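Local coordinates for protein lysozyme M1 (Streptomyces coelicolor, PDB 1JFX) that cleaves the beta-1,4 linkages between N-acetylmuramic acid and N-acetylglucosamine in bacterial peptidoglycan, acting on O-acetylated muramic acid as well, at residues Gln115-Ile120 with Gly149-Met154; Thr139-Trp144 with Thr171-Phe176. All blocks are in the same frame, centred on the assembly; numbering follows the deposited sequence.

Interaction 1: Gln115-Ile120 with Gly149-Met154; sequences QMRTWI and GSWNGM
Arg117 lies flat along the indole of Trp151, joining helix 113-131 on the outside of this beta/alpha-barrel domain to the loop that follows helix 141-148. Its carbon chain is extended from CG to NE, with CG anti to the carbonyl carbon (chi1 -70°), and this straight run carries the guanidinium across the face to the CD1 rim of the five-membered ring. Arg117 CD sits almost exactly over the five-membered ring of Trp151, 3.5 Å from its centroid, in a CH-pi contact. Beyond it the guanidinium plane stays within 15° of the indole plane, and Arg117 CZ comes 3.4 Å from Trp151 CD1. Arginine suits the place because its methylenes pack on an aromatic face while its charged end reaches polar groups at the partly exposed border: NE donates to Thr148 O, and Arg117 NH2 makes a weak bond of 3.1 Å to Gly149 O. Gly149, with positive phi, ends the helical run. The indole is held between two layers, since Gly153 CA lies 3.3 Å above its opposite face, where the lack of a side chain allows close approach. Toward the interior the contact turns wholly apolar. Ile120 CG2 meets the edge of the indole at CZ3, and bends at chi2 and chi3 fold Met154 so that its CG, SD and CE all lie about 4 Å from Ile120 CG2. At the outer end, a water donates to Gly149 O at 2.7 Å and accepts a weak bond from Arg117 NH2.

Interaction 2: Thr139-Trp144 with Thr171-Phe176; sequences TTASWW and TVPSGF
Ala141, in the first turn of helix 141-148, faces the loop 171-176, and its CB lies 4.1 Å from Thr171 O, where that loop first comes near. The small methyl leaves room for what follows. Pro173 brings its ring against this turn, CG standing 3.7 Å from Ala141 CA, while its CB reaches CD1 of Trp144 at 4.0 Å. A compact, rigid proline fits between the two, and it also opens a type I beta turn closed by the bond from Phe176 N to Pro173 O. Within that turn Gly175 passes close to the indole NH of Trp144, where a side chain would be tight. Phe176 then directs a ring edge at the face of Trp144: the planes stand at 57°, and Phe176 CE2 lies 3.6 Å above the middle of the Trp144 indole. Trp144 CG is anti to the backbone N (chi1 -173°), a setting that presents the indole face to the phenyl edge. Phe176 also stacks on Phe160 of strand 160-163. On the helix side, Thr140 OG1 accepts from Trp143 N as an N-cap. Helix 141-148 lies in the beta-alpha-beta connection between parallel strands 136-139 and 160-163, the repeating unit of beta/alpha-barrels such as this one.

How the interactions relate
Helix 141-148 ties the two contacts together: interaction 2 uses its beginning, and interaction 1 the loop that leaves its end. Trp144 is shared by both, touching Ile120 and Met154 of interaction 1, while Trp151 O probably accepts a hydrogen bond from Trp144 NE1 at 3.0 Å. Met116 packs on Trp143 in the same region. Interaction 1 is only partly buried, so its charged group and water-linked carbonyl occupy the outer border and its aliphatic residues the inner side. Interaction 2 is a buried contact made by apolar and aromatic groups. Neither interaction contacts Glu100, a predicted active-site residue whose side chain is about 10 Å from that of Ile120 and about 9 Å from that of Trp144.

Interaction 1: Gln115-Ile120 with Gly149-Met154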
ATOM      1  N   GLN A 115       8.585  11.969  16.762  1.00 10.95           N
ATOM      2  CA  GLN A 115       8.073  12.785  15.662  1.00 11.48           C
ATOM      3  C   GLN A 115       7.521  11.906  14.549  1.00 10.08           C
ATOM      4  O   GLN A 115       6.558  12.277  13.873  1.00 10.88           O
ATOM      5  CB  GLN A 115       9.165  13.679  15.076  1.00 13.10           C
ATOM      6  CG  GLN A 115       9.627  14.794  15.998  1.00 15.49           C
ATOM      7  CD  GLN A 115      10.829  15.517  15.427  1.00 18.93           C
ATOM      8  OE1 GLN A 115      11.800  14.883  15.005  1.00 14.13           O
ATOM      9  NE2 GLN A 115      10.772  16.850  15.405  1.00 21.83           N
ATOM     10  N   MET A 116       8.136  10.745  14.352  1.00  9.20           N
ATOM     11  CA  MET A 116       7.688   9.856  13.290  1.00  8.47           C
ATOM     12  C   MET A 116       6.348   9.254  13.675  1.00  8.55           C
ATOM     13  O   MET A 116       5.481   9.078  12.824  1.00  8.65           O
ATOM     14  CB  MET A 116       8.708   8.742  13.042  1.00  7.58           C
ATOM     15  CG  MET A 116       8.348   7.836  11.862  1.00  7.63           C
ATOM     16  SD  MET A 116       8.248   8.712  10.289  1.00  9.44           S
ATOM     17  CE  MET A 116      10.021   8.884   9.910  1.00  7.57           C
ATOM     18  N   ARG A 117       6.177   8.931  14.955  1.00  8.06           N
ATOM     19  CA  ARG A 117       4.902   8.388  15.408  1.00  8.40           C
ATOM     20  C   ARG A 117       3.822   9.431  15.139  1.00  8.09           C
ATOM     21  O   ARG A 117       2.746   9.113  14.643  1.00  9.22           O
ATOM     22  CB  ARG A 117       4.949   8.070  16.902  1.00  6.95           C
ATOM     23  CG  ARG A 117       5.841   6.896  17.215  1.00  7.91           C
ATOM     24  CD  ARG A 117       5.899   6.612  18.703  1.00  7.21           C
ATOM     25  NE  ARG A 117       6.761   5.468  18.971  1.00  7.70           N
ATOM     26  CZ  ARG A 117       6.812   4.836  20.141  1.00 12.45           C
ATOM     27  NH1 ARG A 117       6.054   5.247  21.150  1.00 12.17           N
ATOM     28  NH2 ARG A 117       7.596   3.775  20.288  1.00 10.71           N
ATOM     29  N   THR A 118       4.115  10.684  15.476  1.00  7.78           N
ATOM     30  CA  THR A 118       3.164  11.766  15.255  1.00  7.93           C
ATOM     31  C   THR A 118       2.842  11.910  13.774  1.00  8.18           C
ATOM     32  O   THR A 118       1.680  12.073  13.403  1.00  8.36           O
ATOM     33  CB  THR A 118       3.723  13.098  15.788  1.00  9.63           C
ATOM     34  OG1 THR A 118       3.868  12.999  17.210  1.00 14.41           O
ATOM     35  CG2 THR A 118       2.779  14.271  15.458  1.00 11.57           C
ATOM     36  N   TRP A 119       3.870  11.842  12.937  1.00  7.14           N
ATOM     37  CA  TRP A 119       3.688  11.982  11.491  1.00  8.18           C
ATOM     38  C   TRP A 119       2.725  10.916  10.952  1.00  8.36           C
ATOM     39  O   TRP A 119       1.804  11.216  10.175  1.00  6.78           O
ATOM     40  CB  TRP A 119       5.055  11.874  10.789  1.00  7.92           C
ATOM     41  CG  TRP A 119       5.070  12.424   9.369  1.00  7.41           C
ATOM     42  CD1 TRP A 119       5.523  13.649   8.977  1.00  7.55           C
ATOM     43  CD2 TRP A 119       4.589  11.773   8.178  1.00  8.76           C
ATOM     44  NE1 TRP A 119       5.357  13.809   7.618  1.00  8.16           N
ATOM     45  CE2 TRP A 119       4.784  12.672   7.105  1.00  9.72           C
ATOM     46  CE3 TRP A 119       4.011  10.517   7.915  1.00  6.83           C
ATOM     47  CZ2 TRP A 119       4.418  12.357   5.788  1.00  6.87           C
ATOM     48  CZ3 TRP A 119       3.646  10.202   6.603  1.00  7.74           C
ATOM     49  CH2 TRP A 119       3.850  11.119   5.561  1.00  7.91           C
ATOM     50  N   ILE A 120       2.946   9.667  11.356  1.00  8.57           N
ATOM     51  CA  ILE A 120       2.106   8.558  10.910  1.00  8.28           C
ATOM     52  C   ILE A 120       0.690   8.717  11.470  1.00  9.18           C
ATOM     53  O   ILE A 120      -0.296   8.493  10.770  1.00  8.41           O
ATOM     54  CB  ILE A 120       2.724   7.207  11.358  1.00  6.75           C
ATOM     55  CG1 ILE A 120       4.037   6.970  10.604  1.00  9.22           C
ATOM     56  CG2 ILE A 120       1.735   6.066  11.109  1.00  8.63           C
ATOM     57  CD1 ILE A 120       4.937   5.899  11.232  1.00  9.47           C
ATOM     58  N   GLY A 149      10.557   3.027  16.697  1.00 11.97           N
ATOM     59  CA  GLY A 149      10.917   2.506  18.001  1.00 11.64           C
ATOM     60  C   GLY A 149       9.976   1.395  18.430  1.00 10.98           C
ATOM     61  O   GLY A 149       9.504   1.379  19.572  1.00 10.43           O
ATOM     62  N   SER A 150       9.702   0.470  17.511  1.00  9.64           N
ATOM     63  CA  SER A 150       8.838  -0.683  17.753  1.00 11.72           C
ATOM     64  C   SER A 150       7.491  -0.258  18.328  1.00 11.02           C
ATOM     65  O   SER A 150       7.015  -0.811  19.310  1.00 12.88           O
ATOM     66  CB  SER A 150       9.529  -1.667  18.705  1.00 14.13           C
ATOM     67  OG  SER A 150      10.784  -2.070  18.177  1.00 13.42           O
ATOM     68  N   TRP A 151       6.862   0.708  17.670  1.00 10.91           N
ATOM     69  CA  TRP A 151       5.592   1.267  18.123  1.00 11.26           C
ATOM     70  C   TRP A 151       4.364   0.370  17.927  1.00 10.75           C
ATOM     71  O   TRP A 151       4.162  -0.188  16.844  1.00  9.32           O
ATOM     72  CB  TRP A 151       5.400   2.610  17.406  1.00  9.12           C
ATOM     73  CG  TRP A 151       4.244   3.466  17.857  1.00 10.72           C
ATOM     74  CD1 TRP A 151       3.822   3.693  19.138  1.00  9.27           C
ATOM     75  CD2 TRP A 151       3.436   4.298  17.017  1.00  9.65           C
ATOM     76  NE1 TRP A 151       2.800   4.621  19.148  1.00 10.77           N
ATOM     77  CE2 TRP A 151       2.547   5.009  17.857  1.00 10.16           C
ATOM     78  CE3 TRP A 151       3.382   4.518  15.633  1.00 10.92           C
ATOM     79  CZ2 TRP A 151       1.614   5.923  17.354  1.00 11.83           C
ATOM     80  CZ3 TRP A 151       2.453   5.431  15.133  1.00 10.93           C
ATOM     81  CH2 TRP A 151       1.587   6.117  15.993  1.00 11.65           C
ATOM     82  N   ASN A 152       3.549   0.229  18.982  1.00 10.36           N
ATOM     83  CA  ASN A 152       2.320  -0.569  18.920  1.00  9.66           C
ATOM     84  C   ASN A 152       1.089   0.322  18.672  1.00  9.26           C
ATOM     85  O   ASN A 152      -0.033  -0.165  18.578  1.00  9.68           O
ATOM     86  CB  ASN A 152       2.098  -1.340  20.236  1.00 11.46           C
ATOM     87  CG  ASN A 152       0.854  -2.240  20.193  1.00 16.97           C
ATOM     88  OD1 ASN A 152       0.787  -3.193  19.412  1.00 16.96           O
ATOM     89  ND2 ASN A 152      -0.134  -1.939  21.035  1.00 19.06           N
ATOM     90  N   GLY A 153       1.318   1.624  18.540  1.00  8.72           N
ATOM     91  CA  GLY A 153       0.230   2.572  18.379  1.00  8.82           C
ATOM     92  C   GLY A 153      -0.705   2.489  17.191  1.00  7.77           C
ATOM     93  O   GLY A 153      -1.783   3.101  17.204  1.00  9.76           O
ATOM     94  N   MET A 154      -0.312   1.759  16.158  1.00  6.92           N
ATOM     95  CA  MET A 154      -1.175   1.638  14.991  1.00  7.35           C
ATOM     96  C   MET A 154      -1.807   0.265  14.915  1.00  8.20           C
ATOM     97  O   MET A 154      -2.507  -0.028  13.957  1.00  8.74           O
ATOM     98  CB  MET A 154      -0.385   1.898  13.699  1.00  7.22           C
ATOM     99  CG  MET A 154       0.258   3.265  13.637  1.00  7.03           C
ATOM    100  SD  MET A 154      -0.937   4.615  13.808  1.00  9.22           S
ATOM    101  CE  MET A 154      -1.787   4.540  12.216  1.00  9.19           C
TER
HETATM  102  O   HOH W   1       7.678   1.336  21.579  0.50  9.71           O

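Interaction 2: Thr139-Trp144 with Thr171-Phe176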
ATOM      1  N   THR A 139       5.280  -1.278   4.801  1.00  6.76           N
ATOM      2  CA  THR A 139       6.634  -1.008   5.283  1.00  6.75           C
ATOM      3  C   THR A 139       7.363  -2.318   5.520  1.00  6.35           C
ATOM      4  O   THR A 139       6.816  -3.394   5.269  1.00  7.52           O
ATOM      5  CB  THR A 139       6.605  -0.187   6.608  1.00  7.35           C
ATOM      6  OG1 THR A 139       7.936   0.226   6.946  1.00  8.48           O
ATOM      7  CG2 THR A 139       6.042  -1.003   7.757  1.00  9.33           C
ATOM      8  N   THR A 140       8.617  -2.222   5.946  1.00  6.77           N
ATOM      9  CA  THR A 140       9.386  -3.411   6.284  1.00  7.36           C
ATOM     10  C   THR A 140       9.443  -3.462   7.798  1.00  7.05           C
ATOM     11  O   THR A 140       9.284  -2.445   8.468  1.00  7.38           O
ATOM     12  CB  THR A 140      10.845  -3.375   5.738  1.00  7.35           C
ATOM     13  OG1 THR A 140      11.531  -2.204   6.212  1.00  9.04           O
ATOM     14  CG2 THR A 140      10.831  -3.393   4.203  1.00  7.42           C
ATOM     15  N   ALA A 141       9.675  -4.642   8.349  1.00  8.28           N
ATOM     16  CA  ALA A 141       9.779  -4.762   9.790  1.00  7.70           C
ATOM     17  C   ALA A 141      10.956  -3.910  10.290  1.00  8.53           C
ATOM     18  O   ALA A 141      10.842  -3.235  11.303  1.00  8.71           O
ATOM     19  CB  ALA A 141      10.002  -6.227  10.179  1.00  6.38           C
ATOM     20  N   SER A 142      12.076  -3.950   9.567  1.00  9.08           N
ATOM     21  CA  SER A 142      13.271  -3.191   9.950  1.00  9.67           C
ATOM     22  C   SER A 142      12.986  -1.710  10.070  1.00  7.81           C
ATOM     23  O   SER A 142      13.358  -1.066  11.055  1.00  9.57           O
ATOM     24  CB  SER A 142      14.391  -3.369   8.911  1.00 10.85           C
ATOM     25  OG  SER A 142      14.981  -4.646   9.045  1.00 20.45           O
ATOM     26  N   TRP A 143      12.343  -1.158   9.050  1.00  8.03           N
ATOM     27  CA  TRP A 143      12.056   0.262   9.079  1.00  6.42           C
ATOM     28  C   TRP A 143      11.077   0.581  10.207  1.00  8.36           C
ATOM     29  O   TRP A 143      11.279   1.533  10.958  1.00  7.85           O
ATOM     30  CB  TRP A 143      11.482   0.730   7.744  1.00  8.11           C
ATOM     31  CG  TRP A 143      11.439   2.217   7.637  1.00  7.44           C
ATOM     32  CD1 TRP A 143      12.407   3.031   7.101  1.00  9.21           C
ATOM     33  CD2 TRP A 143      10.427   3.086   8.156  1.00  8.59           C
ATOM     34  NE1 TRP A 143      12.055   4.355   7.265  1.00  8.93           N
ATOM     35  CE2 TRP A 143      10.848   4.415   7.910  1.00  7.58           C
ATOM     36  CE3 TRP A 143       9.209   2.874   8.815  1.00  8.27           C
ATOM     37  CZ2 TRP A 143      10.094   5.527   8.306  1.00  6.64           C
ATOM     38  CZ3 TRP A 143       8.456   3.987   9.212  1.00  8.31           C
ATOM     39  CH2 TRP A 143       8.913   5.296   8.953  1.00  7.61           C
ATOM     40  N   TRP A 144      10.010  -0.202  10.327  1.00  7.93           N
ATOM     41  CA  TRP A 144       9.050   0.066  11.389  1.00  7.68           C
ATOM     42  C   TRP A 144       9.703   0.066  12.768  1.00  8.90           C
ATOM     43  O   TRP A 144       9.562   1.014  13.559  1.00  8.98           O
ATOM     44  CB  TRP A 144       7.921  -0.971  11.389  1.00  9.85           C
ATOM     45  CG  TRP A 144       6.848  -0.606  12.363  1.00  8.52           C
ATOM     46  CD1 TRP A 144       6.663  -1.107  13.630  1.00  8.69           C
ATOM     47  CD2 TRP A 144       5.864   0.413  12.186  1.00  7.27           C
ATOM     48  NE1 TRP A 144       5.621  -0.451  14.246  1.00  7.83           N
ATOM     49  CE2 TRP A 144       5.114   0.486  13.380  1.00  7.80           C
ATOM     50  CE3 TRP A 144       5.541   1.281  11.127  1.00  7.97           C
ATOM     51  CZ2 TRP A 144       4.057   1.395  13.547  1.00  8.25           C
ATOM     52  CZ3 TRP A 144       4.489   2.180  11.295  1.00  9.21           C
ATOM     53  CH2 TRP A 144       3.762   2.227  12.495  1.00  9.43           C
ATOM     54  N   THR A 171       7.939 -12.042   8.699  1.00  8.04           N
ATOM     55  CA  THR A 171       8.186 -11.696  10.090  1.00  8.58           C
ATOM     56  C   THR A 171       7.369 -10.433  10.356  1.00  8.48           C
ATOM     57  O   THR A 171       7.458  -9.448   9.626  1.00  9.91           O
ATOM     58  CB  THR A 171       9.680 -11.430  10.345  1.00  8.25           C
ATOM     59  OG1 THR A 171      10.401 -12.649  10.156  1.00 10.91           O
ATOM     60  CG2 THR A 171       9.912 -10.923  11.777  1.00  9.11           C
ATOM     61  N   VAL A 172       6.558 -10.477  11.404  1.00  8.13           N
ATOM     62  CA  VAL A 172       5.690  -9.366  11.757  1.00  7.97           C
ATOM     63  C   VAL A 172       6.139  -8.676  13.038  1.00  7.93           C
ATOM     64  O   VAL A 172       6.386  -9.339  14.047  1.00  8.28           O
ATOM     65  CB  VAL A 172       4.244  -9.885  11.952  1.00  7.54           C
ATOM     66  CG1 VAL A 172       3.312  -8.746  12.391  1.00  9.70           C
ATOM     67  CG2 VAL A 172       3.751 -10.526  10.657  1.00 12.12           C
ATOM     68  N   PRO A 173       6.287  -7.342  13.006  1.00  8.42           N
ATOM     69  CA  PRO A 173       6.700  -6.592  14.200  1.00  8.91           C
ATOM     70  C   PRO A 173       5.636  -6.767  15.282  1.00  8.54           C
ATOM     71  O   PRO A 173       4.457  -6.957  14.984  1.00  7.89           O
ATOM     72  CB  PRO A 173       6.744  -5.144  13.719  1.00 10.13           C
ATOM     73  CG  PRO A 173       6.993  -5.262  12.237  1.00 11.15           C
ATOM     74  CD  PRO A 173       6.146  -6.447  11.839  1.00  9.04           C
ATOM     75  N   SER A 174       6.044  -6.697  16.544  1.00  7.54           N
ATOM     76  CA  SER A 174       5.093  -6.852  17.628  1.00  6.97           C
ATOM     77  C   SER A 174       3.986  -5.792  17.588  1.00  7.91           C
ATOM     78  O   SER A 174       2.917  -5.996  18.139  1.00  7.65           O
ATOM     79  CB  SER A 174       5.825  -6.772  18.969  1.00  8.90           C
ATOM     80  OG  SER A 174       6.449  -5.508  19.115  1.00 14.04           O
ATOM     81  N   GLY A 175       4.263  -4.665  16.938  1.00  7.16           N
ATOM     82  CA  GLY A 175       3.306  -3.572  16.849  1.00  7.63           C
ATOM     83  C   GLY A 175       2.081  -3.788  15.971  1.00  7.36           C
ATOM     84  O   GLY A 175       1.230  -2.900  15.884  1.00  8.62           O
ATOM     85  N   PHE A 176       2.008  -4.936  15.296  1.00  7.76           N
ATOM     86  CA  PHE A 176       0.858  -5.287  14.463  1.00  8.79           C
ATOM     87  C   PHE A 176       0.349  -6.665  14.913  1.00  7.87           C
ATOM     88  O   PHE A 176       1.137  -7.559  15.213  1.00 10.33           O
ATOM     89  CB  PHE A 176       1.255  -5.276  12.982  1.00  9.49           C
ATOM     90  CG  PHE A 176       1.568  -3.895  12.470  1.00  8.46           C
ATOM     91  CD1 PHE A 176       0.539  -2.973  12.261  1.00  9.90           C
ATOM     92  CD2 PHE A 176       2.888  -3.478  12.293  1.00  9.46           C
ATOM     93  CE1 PHE A 176       0.820  -1.653  11.897  1.00 10.89           C
ATOM     94  CE2 PHE A 176       3.179  -2.160  11.929  1.00 11.42           C
ATOM     95  CZ  PHE A 176       2.141  -1.246  11.733  1.00 10.65           C
TER